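Local coordinates for protein aldolase (Klebsiella pneumoniae, PDB 6VOQ) that belongs to the class II aldolase and adducin family, binds a zinc ion and assembles from four copies of a fold of helices around a mixed beta sheet, at residues A[39-44]-A[55-60]; A[32-37]-A[88-93]; A[113-118]-A[185-190]; A[97-102]-A[179-184]; A[107-112]-A[129-134]. All coordinates share one frame; numbering follows the deposited sequence.

Contact 1 (A[39-44]-A[55-60]); sequences NLLATP and QRLSVV
L40 and V60 exchange two backbone hydrogen bonds: L40 N reaches V60 O at 2.7 Å, and V60 N returns to L40 O at 2.9 Å. Two residues on, A42 N gives a 2.9 Å bond to S58 O, while the answering bond from S58 N to A42 O, though 2.8 Å long, is bent to 128° at the hydrogen and is weak. The pairs belong to antiparallel strands 40-42 and 58-60, within the mixed sheet of the aldolase fold. L41 and V59 form the non-hydrogen-bonded pair between them, and their backbones bond outward instead, to L33 and I67. Two carbonyls take an extra CA-H contact, L40 O from V59 CA and S58 O from L41 CA. Leucine suits position 41 because its CG, anti to the backbone N (chi1 -179°), carries CD1 back over the neighbouring strand, 3.7 Å from L57 CB and 3.9 Å from V59 CG2. S58 is small enough to fit its hydroxyl beside P44, with OG 3.3 Å from P44 CA, and OG is satisfied by D70 O. T43 OG1, beyond the last pair, is hydrogen-bonded to L31 N.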
# COMPACT_ATOMS: atom_id res chain seq x y z
N ASN A 39 -24.43 7.83 -26.46
CA ASN A 39 -23.05 7.59 -26.83
C ASN A 39 -22.21 7.25 -25.60
O ASN A 39 -22.64 7.37 -24.45
CB ASN A 39 -22.46 8.80 -27.55
CG ASN A 39 -23.08 9.01 -28.92
OD1 ASN A 39 -23.32 8.05 -29.66
ND2 ASN A 39 -23.39 10.25 -29.25
N LEU A 40 -20.97 6.83 -25.86
CA LEU A 40 -20.08 6.33 -24.83
C LEU A 40 -18.97 7.34 -24.59
O LEU A 40 -18.28 7.76 -25.53
CB LEU A 40 -19.49 4.99 -25.26
CG LEU A 40 -19.24 3.99 -24.15
CD1 LEU A 40 -20.45 3.96 -23.23
CD2 LEU A 40 -18.98 2.64 -24.75
N LEU A 41 -18.80 7.73 -23.33
CA LEU A 41 -17.62 8.48 -22.90
C LEU A 41 -16.59 7.47 -22.41
O LEU A 41 -16.92 6.55 -21.65
CB LEU A 41 -17.99 9.47 -21.80
CG LEU A 41 -16.87 10.36 -21.24
CD1 LEU A 41 -16.53 11.46 -22.24
CD2 LEU A 41 -17.25 10.96 -19.88
N ALA A 42 -15.34 7.61 -22.85
CA ALA A 42 -14.33 6.62 -22.51
C ALA A 42 -12.98 7.29 -22.37
O ALA A 42 -12.74 8.37 -22.92
CB ALA A 42 -14.26 5.50 -23.56
N THR A 43 -12.09 6.63 -21.62
CA THR A 43 -10.74 7.13 -21.47
C THR A 43 -9.94 6.86 -22.75
O THR A 43 -10.09 5.81 -23.37
CB THR A 43 -10.04 6.47 -20.26
OG1 THR A 43 -9.99 5.06 -20.44
CG2 THR A 43 -10.80 6.77 -18.99
N PRO A 44 -9.11 7.80 -23.18
CA PRO A 44 -8.48 7.68 -24.49
C PRO A 44 -7.36 6.64 -24.49
O PRO A 44 -6.94 6.12 -23.45
CB PRO A 44 -7.95 9.09 -24.77
CG PRO A 44 -7.76 9.69 -23.43
CD PRO A 44 -8.82 9.10 -22.54
N GLN A 55 -11.47 17.37 -21.03
CA GLN A 55 -11.74 17.94 -22.32
C GLN A 55 -11.45 17.00 -23.48
O GLN A 55 -12.05 17.17 -24.54
CB GLN A 55 -10.93 19.22 -22.45
CG GLN A 55 -11.70 20.40 -21.94
CD GLN A 55 -13.10 20.37 -22.55
OE1 GLN A 55 -13.34 20.93 -23.63
NE2 GLN A 55 -14.00 19.60 -21.91
N ARG A 56 -10.59 16.00 -23.29
CA ARG A 56 -10.13 15.15 -24.38
C ARG A 56 -10.55 13.70 -24.22
O ARG A 56 -10.11 12.84 -24.99
CB ARG A 56 -8.61 15.28 -24.49
CG ARG A 56 -8.20 16.58 -25.17
CD ARG A 56 -6.82 17.02 -24.74
NE ARG A 56 -5.87 15.92 -24.80
CZ ARG A 56 -5.21 15.55 -25.90
NH1 ARG A 56 -5.39 16.21 -27.04
NH2 ARG A 56 -4.36 14.53 -25.85
N LEU A 57 -11.41 13.40 -23.25
CA LEU A 57 -11.95 12.06 -23.12
C LEU A 57 -12.70 11.69 -24.40
O LEU A 57 -13.38 12.53 -25.00
CB LEU A 57 -12.86 11.96 -21.91
CG LEU A 57 -12.22 12.20 -20.54
CD1 LEU A 57 -13.30 12.48 -19.53
CD2 LEU A 57 -11.36 11.02 -20.09
N SER A 58 -12.55 10.44 -24.82
CA SER A 58 -13.13 10.00 -26.07
C SER A 58 -14.64 9.90 -25.96
O SER A 58 -15.19 9.59 -24.90
CB SER A 58 -12.57 8.65 -26.47
OG SER A 58 -11.21 8.55 -26.09
N VAL A 59 -15.31 10.15 -27.08
CA VAL A 59 -16.73 9.86 -27.23
C VAL A 59 -16.89 9.01 -28.48
O VAL A 59 -16.44 9.40 -29.56
CB VAL A 59 -17.59 11.13 -27.31
CG1 VAL A 59 -19.03 10.75 -27.56
CG2 VAL A 59 -17.46 11.93 -26.04
N VAL A 60 -17.53 7.85 -28.33
CA VAL A 60 -17.73 6.89 -29.41
C VAL A 60 -19.16 6.38 -29.32
O VAL A 60 -19.76 6.34 -28.24
CB VAL A 60 -16.68 5.75 -29.30
CG1 VAL A 60 -16.71 5.13 -27.93
CG2 VAL A 60 -16.89 4.70 -30.37

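Contact 2 (A[32-37]-A[88-93])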
# COMPACT_ATOMS: atom_id res chain seq x y z
N SER A 32 -15.41 3.64 -18.97
CA SER A 32 -16.42 4.13 -19.90
C SER A 32 -17.74 4.35 -19.16
O SER A 32 -18.00 3.74 -18.12
CB SER A 32 -16.63 3.16 -21.08
OG SER A 32 -17.28 1.96 -20.68
N LEU A 33 -18.56 5.23 -19.72
CA LEU A 33 -19.90 5.47 -19.19
C LEU A 33 -20.81 5.96 -20.30
O LEU A 33 -20.38 6.65 -21.23
CB LEU A 33 -19.88 6.47 -18.02
CG LEU A 33 -19.33 7.88 -18.24
CD1 LEU A 33 -20.38 8.81 -18.82
CD2 LEU A 33 -18.80 8.46 -16.94
N LEU A 34 -22.09 5.60 -20.19
CA LEU A 34 -23.08 6.03 -21.17
C LEU A 34 -23.44 7.49 -20.96
O LEU A 34 -23.75 7.92 -19.85
CB LEU A 34 -24.34 5.17 -21.05
CG LEU A 34 -24.38 3.94 -21.96
CD1 LEU A 34 -25.64 3.13 -21.72
CD2 LEU A 34 -24.26 4.37 -23.42
N LEU A 35 -23.41 8.25 -22.04
CA LEU A 35 -23.83 9.64 -22.01
C LEU A 35 -25.34 9.73 -22.17
O LEU A 35 -26.00 8.75 -22.56
CB LEU A 35 -23.12 10.42 -23.12
CG LEU A 35 -21.61 10.58 -22.90
CD1 LEU A 35 -20.93 11.12 -24.16
CD2 LEU A 35 -21.31 11.47 -21.70
N PRO A 36 -25.93 10.88 -21.85
CA PRO A 36 -27.39 11.03 -22.03
C PRO A 36 -27.87 10.73 -23.44
O PRO A 36 -28.99 10.22 -23.60
CB PRO A 36 -27.62 12.50 -21.66
CG PRO A 36 -26.57 12.78 -20.63
CD PRO A 36 -25.36 11.98 -21.05
N ASP A 37 -27.08 11.03 -24.47
CA ASP A 37 -27.49 10.81 -25.85
C ASP A 37 -27.27 9.38 -26.32
O ASP A 37 -27.40 9.10 -27.52
CB ASP A 37 -26.75 11.78 -26.78
CG ASP A 37 -25.24 11.69 -26.64
OD1 ASP A 37 -24.75 10.74 -25.99
OD2 ASP A 37 -24.53 12.57 -27.18
N ALA A 88 -29.05 -2.38 -18.51
CA ALA A 88 -28.83 -1.88 -17.16
C ALA A 88 -27.42 -1.34 -16.95
O ALA A 88 -27.17 -0.66 -15.95
CB ALA A 88 -29.12 -2.99 -16.14
N CYS A 89 -26.51 -1.60 -17.88
CA CYS A 89 -25.12 -1.22 -17.72
C CYS A 89 -24.93 0.21 -18.20
O CYS A 89 -25.12 0.49 -19.39
CB CYS A 89 -24.23 -2.19 -18.49
SG CYS A 89 -22.50 -1.71 -18.51
N LYS A 90 -24.58 1.11 -17.29
CA LYS A 90 -24.38 2.51 -17.62
C LYS A 90 -22.93 2.95 -17.53
O LYS A 90 -22.62 4.09 -17.91
CB LYS A 90 -25.23 3.41 -16.70
CG LYS A 90 -26.70 3.03 -16.63
CD LYS A 90 -27.37 3.17 -17.99
CE LYS A 90 -28.86 2.86 -17.90
NZ LYS A 90 -29.58 3.05 -19.20
N ALA A 91 -22.05 2.08 -17.04
CA ALA A 91 -20.65 2.42 -16.83
C ALA A 91 -19.89 1.13 -16.62
O ALA A 91 -20.40 0.17 -16.03
CB ALA A 91 -20.44 3.36 -15.64
N ILE A 92 -18.65 1.12 -17.10
CA ILE A 92 -17.77 -0.04 -17.05
C ILE A 92 -16.42 0.41 -16.55
O ILE A 92 -15.87 1.42 -17.02
CB ILE A 92 -17.62 -0.73 -18.42
CG1 ILE A 92 -18.92 -1.39 -18.84
CG2 ILE A 92 -16.51 -1.76 -18.38
CD1 ILE A 92 -18.77 -2.16 -20.15
N VAL A 93 -15.88 -0.32 -15.58
CA VAL A 93 -14.54 -0.12 -15.06
C VAL A 93 -13.73 -1.34 -15.45
O VAL A 93 -14.10 -2.47 -15.11
CB VAL A 93 -14.55 0.10 -13.54
CG1 VAL A 93 -13.15 -0.09 -12.94
CG2 VAL A 93 -15.08 1.48 -13.23
O HOH W 1 -23.74 6.81 -17.24
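S32 and I92 form a hydrogen-bonded antiparallel pair where strand 30-34 lies beside strand 91-94, in the middle of the mixed sheet of this aldolase fold. S32 N donates to I92 O at 3.0 Å and I92 N to S32 O at 2.9 Å. Further along, L34 N reaches K90 O at 2.8 Å. L33 and A91 make the non-hydrogen-bonded pair between, their CB atoms in apolar contact; the small alanine matches a close backbone approach.

The side chain of L34 can be followed outward. Its CB passes K90 O at 3.7 Å. From CG the two methyls part: CD1, anti to CA (chi2 178°), continues outward to C89 O at 3.6 Å and to the methylene CD of K90, whereas CD2 packs against N39 O, at the approach to the other neighbouring strand, 40-42. Leucine suits this partly exposed end of the strand because its methyl can cross the aliphatic part of a lysine, whose ammonium group makes a weak hydrogen bond to P87 O. S32 turns its OG toward I92 CB, 3.5 Å away, and the hydroxyl is hydrogen-bonded to H79 ND1 and Y83 OH of helix 76-83. Where the strands part, a water joins their backbones, donating to L34 O at 2.8 Å and to K90 O at 3.0 Å.

Contact 3 (A[113-118]-A[185-190]); sequences NCIRPF and RLIFTL
L190 N donates to L186 O at 2.7 Å, an ordinary helical bond that sets these two leucines one turn apart, where both meet the ring of F118. In this aldolase fold a loop aromatic thus packs on the C-terminal turns of helix 170-190, F118 coming from the loop that joins helices 98-104 and 121-125. The phenylalanine CG stands between its own backbone N and carbonyl carbon (chi1 46°), and from there the ring reaches into the helix surface. L190 CD1 sits over the centre of one face, 4.0 Å from the centroid and only 12° off the normal, a CH-pi contact. The other two partners line the rim: L186 CB is 3.5 Å from F118 CE1, and I187 CG1, close to the ring plane, is 3.7 Å from F118 CE2. A flat aromatic suits the place because it offers a face to one methyl and an edge to two branched chains. Another copy of the protein closes in here. F118 O accepts a hydrogen bond from N160 ND2 of the second subunit, whose C105 packs on F118 and whose L106 packs on L190. Earlier in the loop, I115 adds a lighter touch, its CG2 lying 4.2 Å from I187 CD1.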
# COMPACT_ATOMS: atom_id res chain seq x y z
N ASN A 113 -18.47 -19.05 -12.16
CA ASN A 113 -18.55 -18.39 -10.86
C ASN A 113 -17.19 -18.60 -10.18
O ASN A 113 -17.00 -19.57 -9.45
CB ASN A 113 -19.69 -18.95 -10.03
CG ASN A 113 -19.77 -18.34 -8.65
OD1 ASN A 113 -19.29 -17.22 -8.42
ND2 ASN A 113 -20.39 -19.07 -7.72
N CYS A 114 -16.27 -17.68 -10.43
CA CYS A 114 -14.89 -17.87 -10.00
C CYS A 114 -14.63 -17.42 -8.58
O CYS A 114 -13.55 -17.68 -8.05
CB CYS A 114 -13.95 -17.12 -10.93
SG CYS A 114 -14.12 -15.35 -10.81
N ILE A 115 -15.58 -16.75 -7.94
CA ILE A 115 -15.41 -16.30 -6.57
C ILE A 115 -16.39 -17.07 -5.69
O ILE A 115 -17.60 -16.86 -5.74
CB ILE A 115 -15.61 -14.79 -6.43
CG1 ILE A 115 -14.73 -14.07 -7.45
CG2 ILE A 115 -15.23 -14.35 -5.04
CD1 ILE A 115 -14.64 -12.60 -7.25
N ARG A 116 -15.86 -17.98 -4.89
CA ARG A 116 -16.63 -18.72 -3.90
C ARG A 116 -16.86 -17.84 -2.67
O ARG A 116 -15.91 -17.54 -1.94
CB ARG A 116 -15.90 -20.00 -3.53
CG ARG A 116 -16.69 -20.96 -2.68
CD ARG A 116 -15.87 -22.22 -2.57
NE ARG A 116 -16.30 -23.12 -1.51
CZ ARG A 116 -15.52 -24.05 -0.99
NH1 ARG A 116 -14.26 -24.17 -1.42
NH2 ARG A 116 -15.98 -24.85 -0.03
N PRO A 117 -18.10 -17.45 -2.39
CA PRO A 117 -18.33 -16.35 -1.44
C PRO A 117 -18.11 -16.74 0.01
O PRO A 117 -18.65 -17.74 0.51
CB PRO A 117 -19.79 -15.95 -1.71
CG PRO A 117 -20.42 -17.17 -2.27
CD PRO A 117 -19.35 -17.88 -3.06
N PHE A 118 -17.29 -15.93 0.70
CA PHE A 118 -17.13 -15.96 2.15
C PHE A 118 -17.47 -14.62 2.79
O PHE A 118 -17.26 -14.47 3.99
CB PHE A 118 -15.69 -16.35 2.54
CG PHE A 118 -14.65 -15.61 1.76
CD1 PHE A 118 -14.27 -14.32 2.11
CD2 PHE A 118 -14.05 -16.20 0.65
CE1 PHE A 118 -13.31 -13.63 1.38
CE2 PHE A 118 -13.09 -15.52 -0.09
CZ PHE A 118 -12.72 -14.23 0.28
N ARG A 185 -8.53 -10.12 -3.13
CA ARG A 185 -7.39 -9.99 -2.23
C ARG A 185 -7.56 -10.88 -1.00
O ARG A 185 -6.60 -11.48 -0.52
CB ARG A 185 -7.22 -8.52 -1.84
CG ARG A 185 -6.01 -8.26 -0.98
CD ARG A 185 -5.98 -6.83 -0.52
NE ARG A 185 -4.85 -6.56 0.35
CZ ARG A 185 -4.81 -5.52 1.17
NH1 ARG A 185 -5.83 -4.68 1.24
NH2 ARG A 185 -3.75 -5.31 1.94
N LEU A 186 -8.79 -10.98 -0.50
CA LEU A 186 -9.02 -11.83 0.66
C LEU A 186 -8.74 -13.28 0.35
O LEU A 186 -8.24 -14.01 1.22
CB LEU A 186 -10.46 -11.67 1.14
CG LEU A 186 -10.70 -10.39 1.92
CD1 LEU A 186 -12.19 -10.11 1.97
CD2 LEU A 186 -10.12 -10.55 3.31
N ILE A 187 -9.03 -13.72 -0.88
CA ILE A 187 -8.72 -15.08 -1.28
C ILE A 187 -7.23 -15.36 -1.07
O ILE A 187 -6.84 -16.32 -0.40
CB ILE A 187 -9.15 -15.32 -2.74
CG1 ILE A 187 -10.67 -15.31 -2.83
CG2 ILE A 187 -8.62 -16.65 -3.26
CD1 ILE A 187 -11.21 -15.33 -4.24
N PHE A 188 -6.37 -14.48 -1.59
CA PHE A 188 -4.94 -14.74 -1.48
C PHE A 188 -4.44 -14.53 -0.07
O PHE A 188 -3.50 -15.21 0.35
CB PHE A 188 -4.18 -13.88 -2.48
CG PHE A 188 -4.35 -14.34 -3.89
CD1 PHE A 188 -3.57 -15.37 -4.39
CD2 PHE A 188 -5.35 -13.80 -4.69
CE1 PHE A 188 -3.74 -15.81 -5.68
CE2 PHE A 188 -5.53 -14.23 -5.97
CZ PHE A 188 -4.72 -15.24 -6.48
N THR A 189 -5.07 -13.64 0.69
CA THR A 189 -4.72 -13.47 2.09
C THR A 189 -5.08 -14.70 2.91
O THR A 189 -4.30 -15.16 3.75
CB THR A 189 -5.42 -12.23 2.65
OG1 THR A 189 -4.92 -11.06 1.99
CG2 THR A 189 -5.20 -12.12 4.16
N LEU A 190 -6.28 -15.23 2.70
CA LEU A 190 -6.70 -16.39 3.46
C LEU A 190 -5.88 -17.61 3.10
O LEU A 190 -5.59 -18.44 3.97
CB LEU A 190 -8.19 -16.65 3.25
CG LEU A 190 -9.07 -15.56 3.89
CD1 LEU A 190 -10.50 -15.62 3.37
CD2 LEU A 190 -9.02 -15.70 5.40

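Contact 4 (A[97-102]-A[179-184])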
# COMPACT_ATOMS: atom_id res chain seq x y z
N SER A 97 -6.33 -4.73 -11.74
CA SER A 97 -6.09 -4.66 -10.30
C SER A 97 -5.49 -5.97 -9.83
O SER A 97 -5.80 -7.05 -10.36
CB SER A 97 -7.38 -4.31 -9.55
OG SER A 97 -8.44 -5.23 -9.79
N HIS A 98 -4.59 -5.88 -8.85
CA HIS A 98 -3.58 -6.92 -8.67
C HIS A 98 -4.21 -8.28 -8.38
O HIS A 98 -3.93 -9.27 -9.07
CB HIS A 98 -2.61 -6.54 -7.55
CG HIS A 98 -1.60 -7.60 -7.29
ND1 HIS A 98 -0.54 -7.84 -8.14
CD2 HIS A 98 -1.54 -8.56 -6.34
CE1 HIS A 98 0.16 -8.87 -7.68
NE2 HIS A 98 -0.43 -9.32 -6.59
N TYR A 99 -5.06 -8.36 -7.36
CA TYR A 99 -5.56 -9.65 -6.93
C TYR A 99 -6.62 -10.22 -7.87
O TYR A 99 -6.69 -11.44 -8.04
CB TYR A 99 -6.06 -9.55 -5.48
CG TYR A 99 -4.90 -9.24 -4.56
CD1 TYR A 99 -4.02 -10.23 -4.16
CD2 TYR A 99 -4.64 -7.93 -4.15
CE1 TYR A 99 -2.93 -9.93 -3.34
CE2 TYR A 99 -3.57 -7.63 -3.33
CZ TYR A 99 -2.72 -8.64 -2.94
OH TYR A 99 -1.65 -8.34 -2.13
N LEU A 100 -7.42 -9.37 -8.51
CA LEU A 100 -8.34 -9.89 -9.51
C LEU A 100 -7.58 -10.38 -10.73
O LEU A 100 -7.98 -11.40 -11.33
CB LEU A 100 -9.38 -8.84 -9.89
CG LEU A 100 -10.57 -8.71 -8.95
CD1 LEU A 100 -11.36 -7.43 -9.23
CD2 LEU A 100 -11.49 -9.94 -9.03
N THR A 101 -6.49 -9.70 -11.11
CA THR A 101 -5.64 -10.19 -12.19
C THR A 101 -4.96 -11.49 -11.80
O THR A 101 -4.85 -12.42 -12.61
CB THR A 101 -4.59 -9.14 -12.56
OG1 THR A 101 -5.22 -7.94 -13.03
CG2 THR A 101 -3.63 -9.67 -13.63
N ALA A 102 -4.46 -11.56 -10.56
CA ALA A 102 -3.86 -12.80 -10.06
C ALA A 102 -4.84 -13.95 -10.15
O ALA A 102 -4.55 -15.00 -10.74
CB ALA A 102 -3.40 -12.62 -8.62
N GLU A 179 -15.00 -3.55 -4.39
CA GLU A 179 -15.48 -4.67 -3.60
C GLU A 179 -14.96 -5.99 -4.16
O GLU A 179 -14.53 -6.87 -3.40
CB GLU A 179 -17.01 -4.66 -3.55
CG GLU A 179 -17.60 -5.66 -2.57
CD GLU A 179 -17.23 -5.34 -1.13
OE1 GLU A 179 -17.28 -4.15 -0.75
OE2 GLU A 179 -16.89 -6.29 -0.39
N LEU A 180 -14.96 -6.14 -5.49
CA LEU A 180 -14.46 -7.36 -6.09
C LEU A 180 -12.97 -7.54 -5.82
O LEU A 180 -12.52 -8.63 -5.47
CB LEU A 180 -14.71 -7.35 -7.60
CG LEU A 180 -16.04 -7.88 -8.05
CD1 LEU A 180 -16.26 -7.45 -9.49
CD2 LEU A 180 -16.08 -9.40 -7.89
N GLU A 181 -12.19 -6.46 -5.99
CA GLU A 181 -10.75 -6.57 -5.79
C GLU A 181 -10.43 -6.94 -4.35
O GLU A 181 -9.58 -7.79 -4.09
CB GLU A 181 -10.07 -5.26 -6.20
CG GLU A 181 -8.62 -5.15 -5.78
CD GLU A 181 -7.67 -6.06 -6.56
OE1 GLU A 181 -8.08 -6.69 -7.55
OE2 GLU A 181 -6.49 -6.13 -6.16
N GLU A 182 -11.14 -6.32 -3.41
CA GLU A 182 -10.98 -6.64 -2.00
C GLU A 182 -11.33 -8.09 -1.71
O GLU A 182 -10.68 -8.75 -0.89
CB GLU A 182 -11.86 -5.70 -1.17
CG GLU A 182 -11.83 -5.97 0.29
CD GLU A 182 -10.46 -5.74 0.90
OE1 GLU A 182 -10.18 -6.38 1.93
OE2 GLU A 182 -9.68 -4.94 0.34
N THR A 183 -12.34 -8.63 -2.39
CA THR A 183 -12.69 -10.03 -2.21
C THR A 183 -11.64 -10.95 -2.82
O THR A 183 -11.26 -11.95 -2.21
CB THR A 183 -14.07 -10.30 -2.80
OG1 THR A 183 -15.06 -9.60 -2.03
CG2 THR A 183 -14.39 -11.79 -2.76
N ALA A 184 -11.14 -10.61 -4.01
CA ALA A 184 -10.03 -11.37 -4.58
C ALA A 184 -8.81 -11.30 -3.69
O ALA A 184 -8.13 -12.31 -3.46
CB ALA A 184 -9.72 -10.84 -5.98
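This contact is a helix start held by a carboxylate of another helix: E181, on helix 170-190, receives S97 and the first turn of helix 98-104. S97 comes just after H96, which with H94 is a zinc ligand. The N-H of Y99 points at the syn lone pair of E181 OE2 over 2.9 Å, nearly straight at 162°. L100 N reaches E181 OE1 at 2.9 Å, and S97 OG donates to the same oxygen at 2.7 Å from the opposite face of the carboxylate. Three bonds thus fix the carboxylate's rotation, and its negative charge probably interacts favourably with the positive end of the helix dipole. Glutamate has the length for this: CG lies anti to the backbone N (chi1 168°) and the chain then bends at chi2 (71°). Beside the polar grip the helices pack on apolar atoms, L100 CD1 lying 3.7 Å from L180 CB, and L100 CD2 3.6 Å from A184 CB. The small A184 suits the close approach of the two helix segments, whose axes come within 7.8 Å. H98 turns instead to the third subunit, bonding to T189 OG1 and E182 OE1 there. S97 and L100 also touch P163 and L180 touches V165, so both helices rest on strand 162-167.

Contact 5 (A[107-112]-A[129-134]); sequences QGLDPH and VPVVPY
With chi1 at -69°, L109 places its CG anti to its carbonyl carbon, and V131, with chi1 at 178°, holds CG2 beside its own backbone N; together these torsions bring L109 CD1 to 4.0 Å from V131 CG2, the side chains meeting at about a right angle. The same V131 methyl lies 3.7 Å from D110 O, and V131 CB is 3.9 Å from P111 CA, so one beta-branched residue serves three consecutive residues of the loop. Strand 131-132 is an outermost strand of the sheet within the chain, paired on one flank with strand 155-158, and the loop 107-112 approaches its start. There V131 N donates to P111 O over 2.8 Å at 157°, with P130 CA 3.2 Å from that oxygen. The loop is shaped by an Asx turn: D110 OD1 accepts from H112 N at 3.1 Å, and P111 suits the middle of the turn since its ring restrains phi and it has no N-H to satisfy. P130, like P111, has no N-H, and the donor is V131 N. Between these two segments, one directed backbone bond thus fixes the loop's position, and van der Waals contacts of V131 supplement it.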
# COMPACT_ATOMS: atom_id res chain seq x y z
N GLN A 107 -5.18 -21.65 -12.70
CA GLN A 107 -5.73 -22.80 -13.38
C GLN A 107 -6.91 -23.34 -12.58
O GLN A 107 -6.97 -23.19 -11.35
CB GLN A 107 -4.65 -23.88 -13.56
CG GLN A 107 -5.03 -24.98 -14.49
CD GLN A 107 -5.17 -24.51 -15.92
OE1 GLN A 107 -6.27 -24.29 -16.41
NE2 GLN A 107 -4.04 -24.36 -16.59
N GLY A 108 -7.87 -23.94 -13.28
CA GLY A 108 -8.98 -24.59 -12.61
C GLY A 108 -10.05 -23.67 -12.06
O GLY A 108 -10.83 -24.10 -11.20
N LEU A 109 -10.12 -22.43 -12.52
CA LEU A 109 -11.20 -21.54 -12.10
C LEU A 109 -12.55 -22.05 -12.57
O LEU A 109 -12.68 -22.57 -13.69
CB LEU A 109 -10.98 -20.14 -12.66
CG LEU A 109 -9.84 -19.27 -12.15
CD1 LEU A 109 -9.94 -17.96 -12.88
CD2 LEU A 109 -9.92 -19.08 -10.63
N ASP A 110 -13.55 -21.91 -11.73
CA ASP A 110 -14.92 -22.17 -12.16
C ASP A 110 -15.31 -21.12 -13.20
O ASP A 110 -15.42 -19.94 -12.86
CB ASP A 110 -15.86 -22.12 -10.95
CG ASP A 110 -17.27 -22.61 -11.27
OD1 ASP A 110 -17.69 -22.55 -12.45
OD2 ASP A 110 -17.96 -23.03 -10.32
N PRO A 111 -15.52 -21.50 -14.46
CA PRO A 111 -15.76 -20.48 -15.50
C PRO A 111 -17.09 -19.76 -15.36
O PRO A 111 -17.28 -18.72 -16.00
CB PRO A 111 -15.69 -21.28 -16.80
CG PRO A 111 -16.13 -22.66 -16.40
CD PRO A 111 -15.61 -22.87 -15.00
N HIS A 112 -18.03 -20.30 -14.58
CA HIS A 112 -19.31 -19.64 -14.38
C HIS A 112 -19.37 -18.81 -13.11
O HIS A 112 -20.24 -17.94 -12.99
CB HIS A 112 -20.45 -20.67 -14.31
CG HIS A 112 -20.45 -21.67 -15.42
ND1 HIS A 112 -20.95 -21.39 -16.67
CD2 HIS A 112 -20.04 -22.96 -15.45
CE1 HIS A 112 -20.85 -22.47 -17.43
NE2 HIS A 112 -20.30 -23.43 -16.71
N VAL A 129 -19.41 -14.23 -11.02
CA VAL A 129 -18.41 -13.66 -11.91
C VAL A 129 -17.90 -14.73 -12.86
O VAL A 129 -17.12 -15.60 -12.46
CB VAL A 129 -17.26 -13.03 -11.12
CG1 VAL A 129 -16.27 -12.40 -12.07
CG2 VAL A 129 -17.80 -11.98 -10.12
N PRO A 130 -18.31 -14.71 -14.13
CA PRO A 130 -17.79 -15.69 -15.10
C PRO A 130 -16.36 -15.37 -15.53
O PRO A 130 -15.83 -14.28 -15.29
CB PRO A 130 -18.76 -15.56 -16.27
CG PRO A 130 -19.21 -14.14 -16.21
CD PRO A 130 -19.27 -13.78 -14.75
N VAL A 131 -15.75 -16.34 -16.19
CA VAL A 131 -14.37 -16.23 -16.63
C VAL A 131 -14.34 -16.35 -18.14
O VAL A 131 -14.93 -17.27 -18.71
CB VAL A 131 -13.48 -17.31 -15.98
CG1 VAL A 131 -12.06 -17.18 -16.49
CG2 VAL A 131 -13.52 -17.16 -14.45
N VAL A 132 -13.69 -15.39 -18.78
CA VAL A 132 -13.50 -15.42 -20.23
C VAL A 132 -12.13 -16.04 -20.47
O VAL A 132 -11.17 -15.66 -19.79
CB VAL A 132 -13.60 -14.02 -20.85
CG1 VAL A 132 -13.20 -14.08 -22.31
CG2 VAL A 132 -15.01 -13.46 -20.66
N PRO A 133 -12.01 -17.01 -21.37
CA PRO A 133 -10.69 -17.58 -21.68
C PRO A 133 -9.72 -16.50 -22.13
O PRO A 133 -10.10 -15.41 -22.55
CB PRO A 133 -10.98 -18.58 -22.80
CG PRO A 133 -12.41 -18.95 -22.62
CD PRO A 133 -13.09 -17.71 -22.10
N TYR A 134 -8.43 -16.81 -21.98
CA TYR A 134 -7.41 -15.89 -22.44
C TYR A 134 -7.36 -15.90 -23.96
O TYR A 134 -7.41 -16.96 -24.60
CB TYR A 134 -6.02 -16.26 -21.91
CG TYR A 134 -4.97 -15.47 -22.65
CD1 TYR A 134 -4.75 -14.13 -22.35
CD2 TYR A 134 -4.24 -16.04 -23.69
CE1 TYR A 134 -3.82 -13.38 -23.05
CE2 TYR A 134 -3.31 -15.29 -24.40
CZ TYR A 134 -3.10 -13.96 -24.06
OH TYR A 134 -2.18 -13.20 -24.74

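In the fold
All five contacts fall within the class II aldolase and adducin family region. Contacts 1 and 2 share a sheet and touch through neighbouring strands 30-34 and 40-42, contact 1 being nested inside the loop closed by contact 2. Contacts 3 and 4 lie on the other side of the fold: contact 1 is 34 Å from contact 3, centre to centre. Contacts 3 and 4 use successive turns of one long helix, their centres 9 Å apart, and contact 5, centred 14 Å from both, brings in the outermost strand 131-132 of the same sheet. Contacts 3 and 5 alternate along the chain, C114 N probably bonding to V129 O. Contacts 3, 4 and 5 also meet other subunits, so this side of the fold takes part in subunit interfaces, whereas no other chain touches contacts 1 and 2.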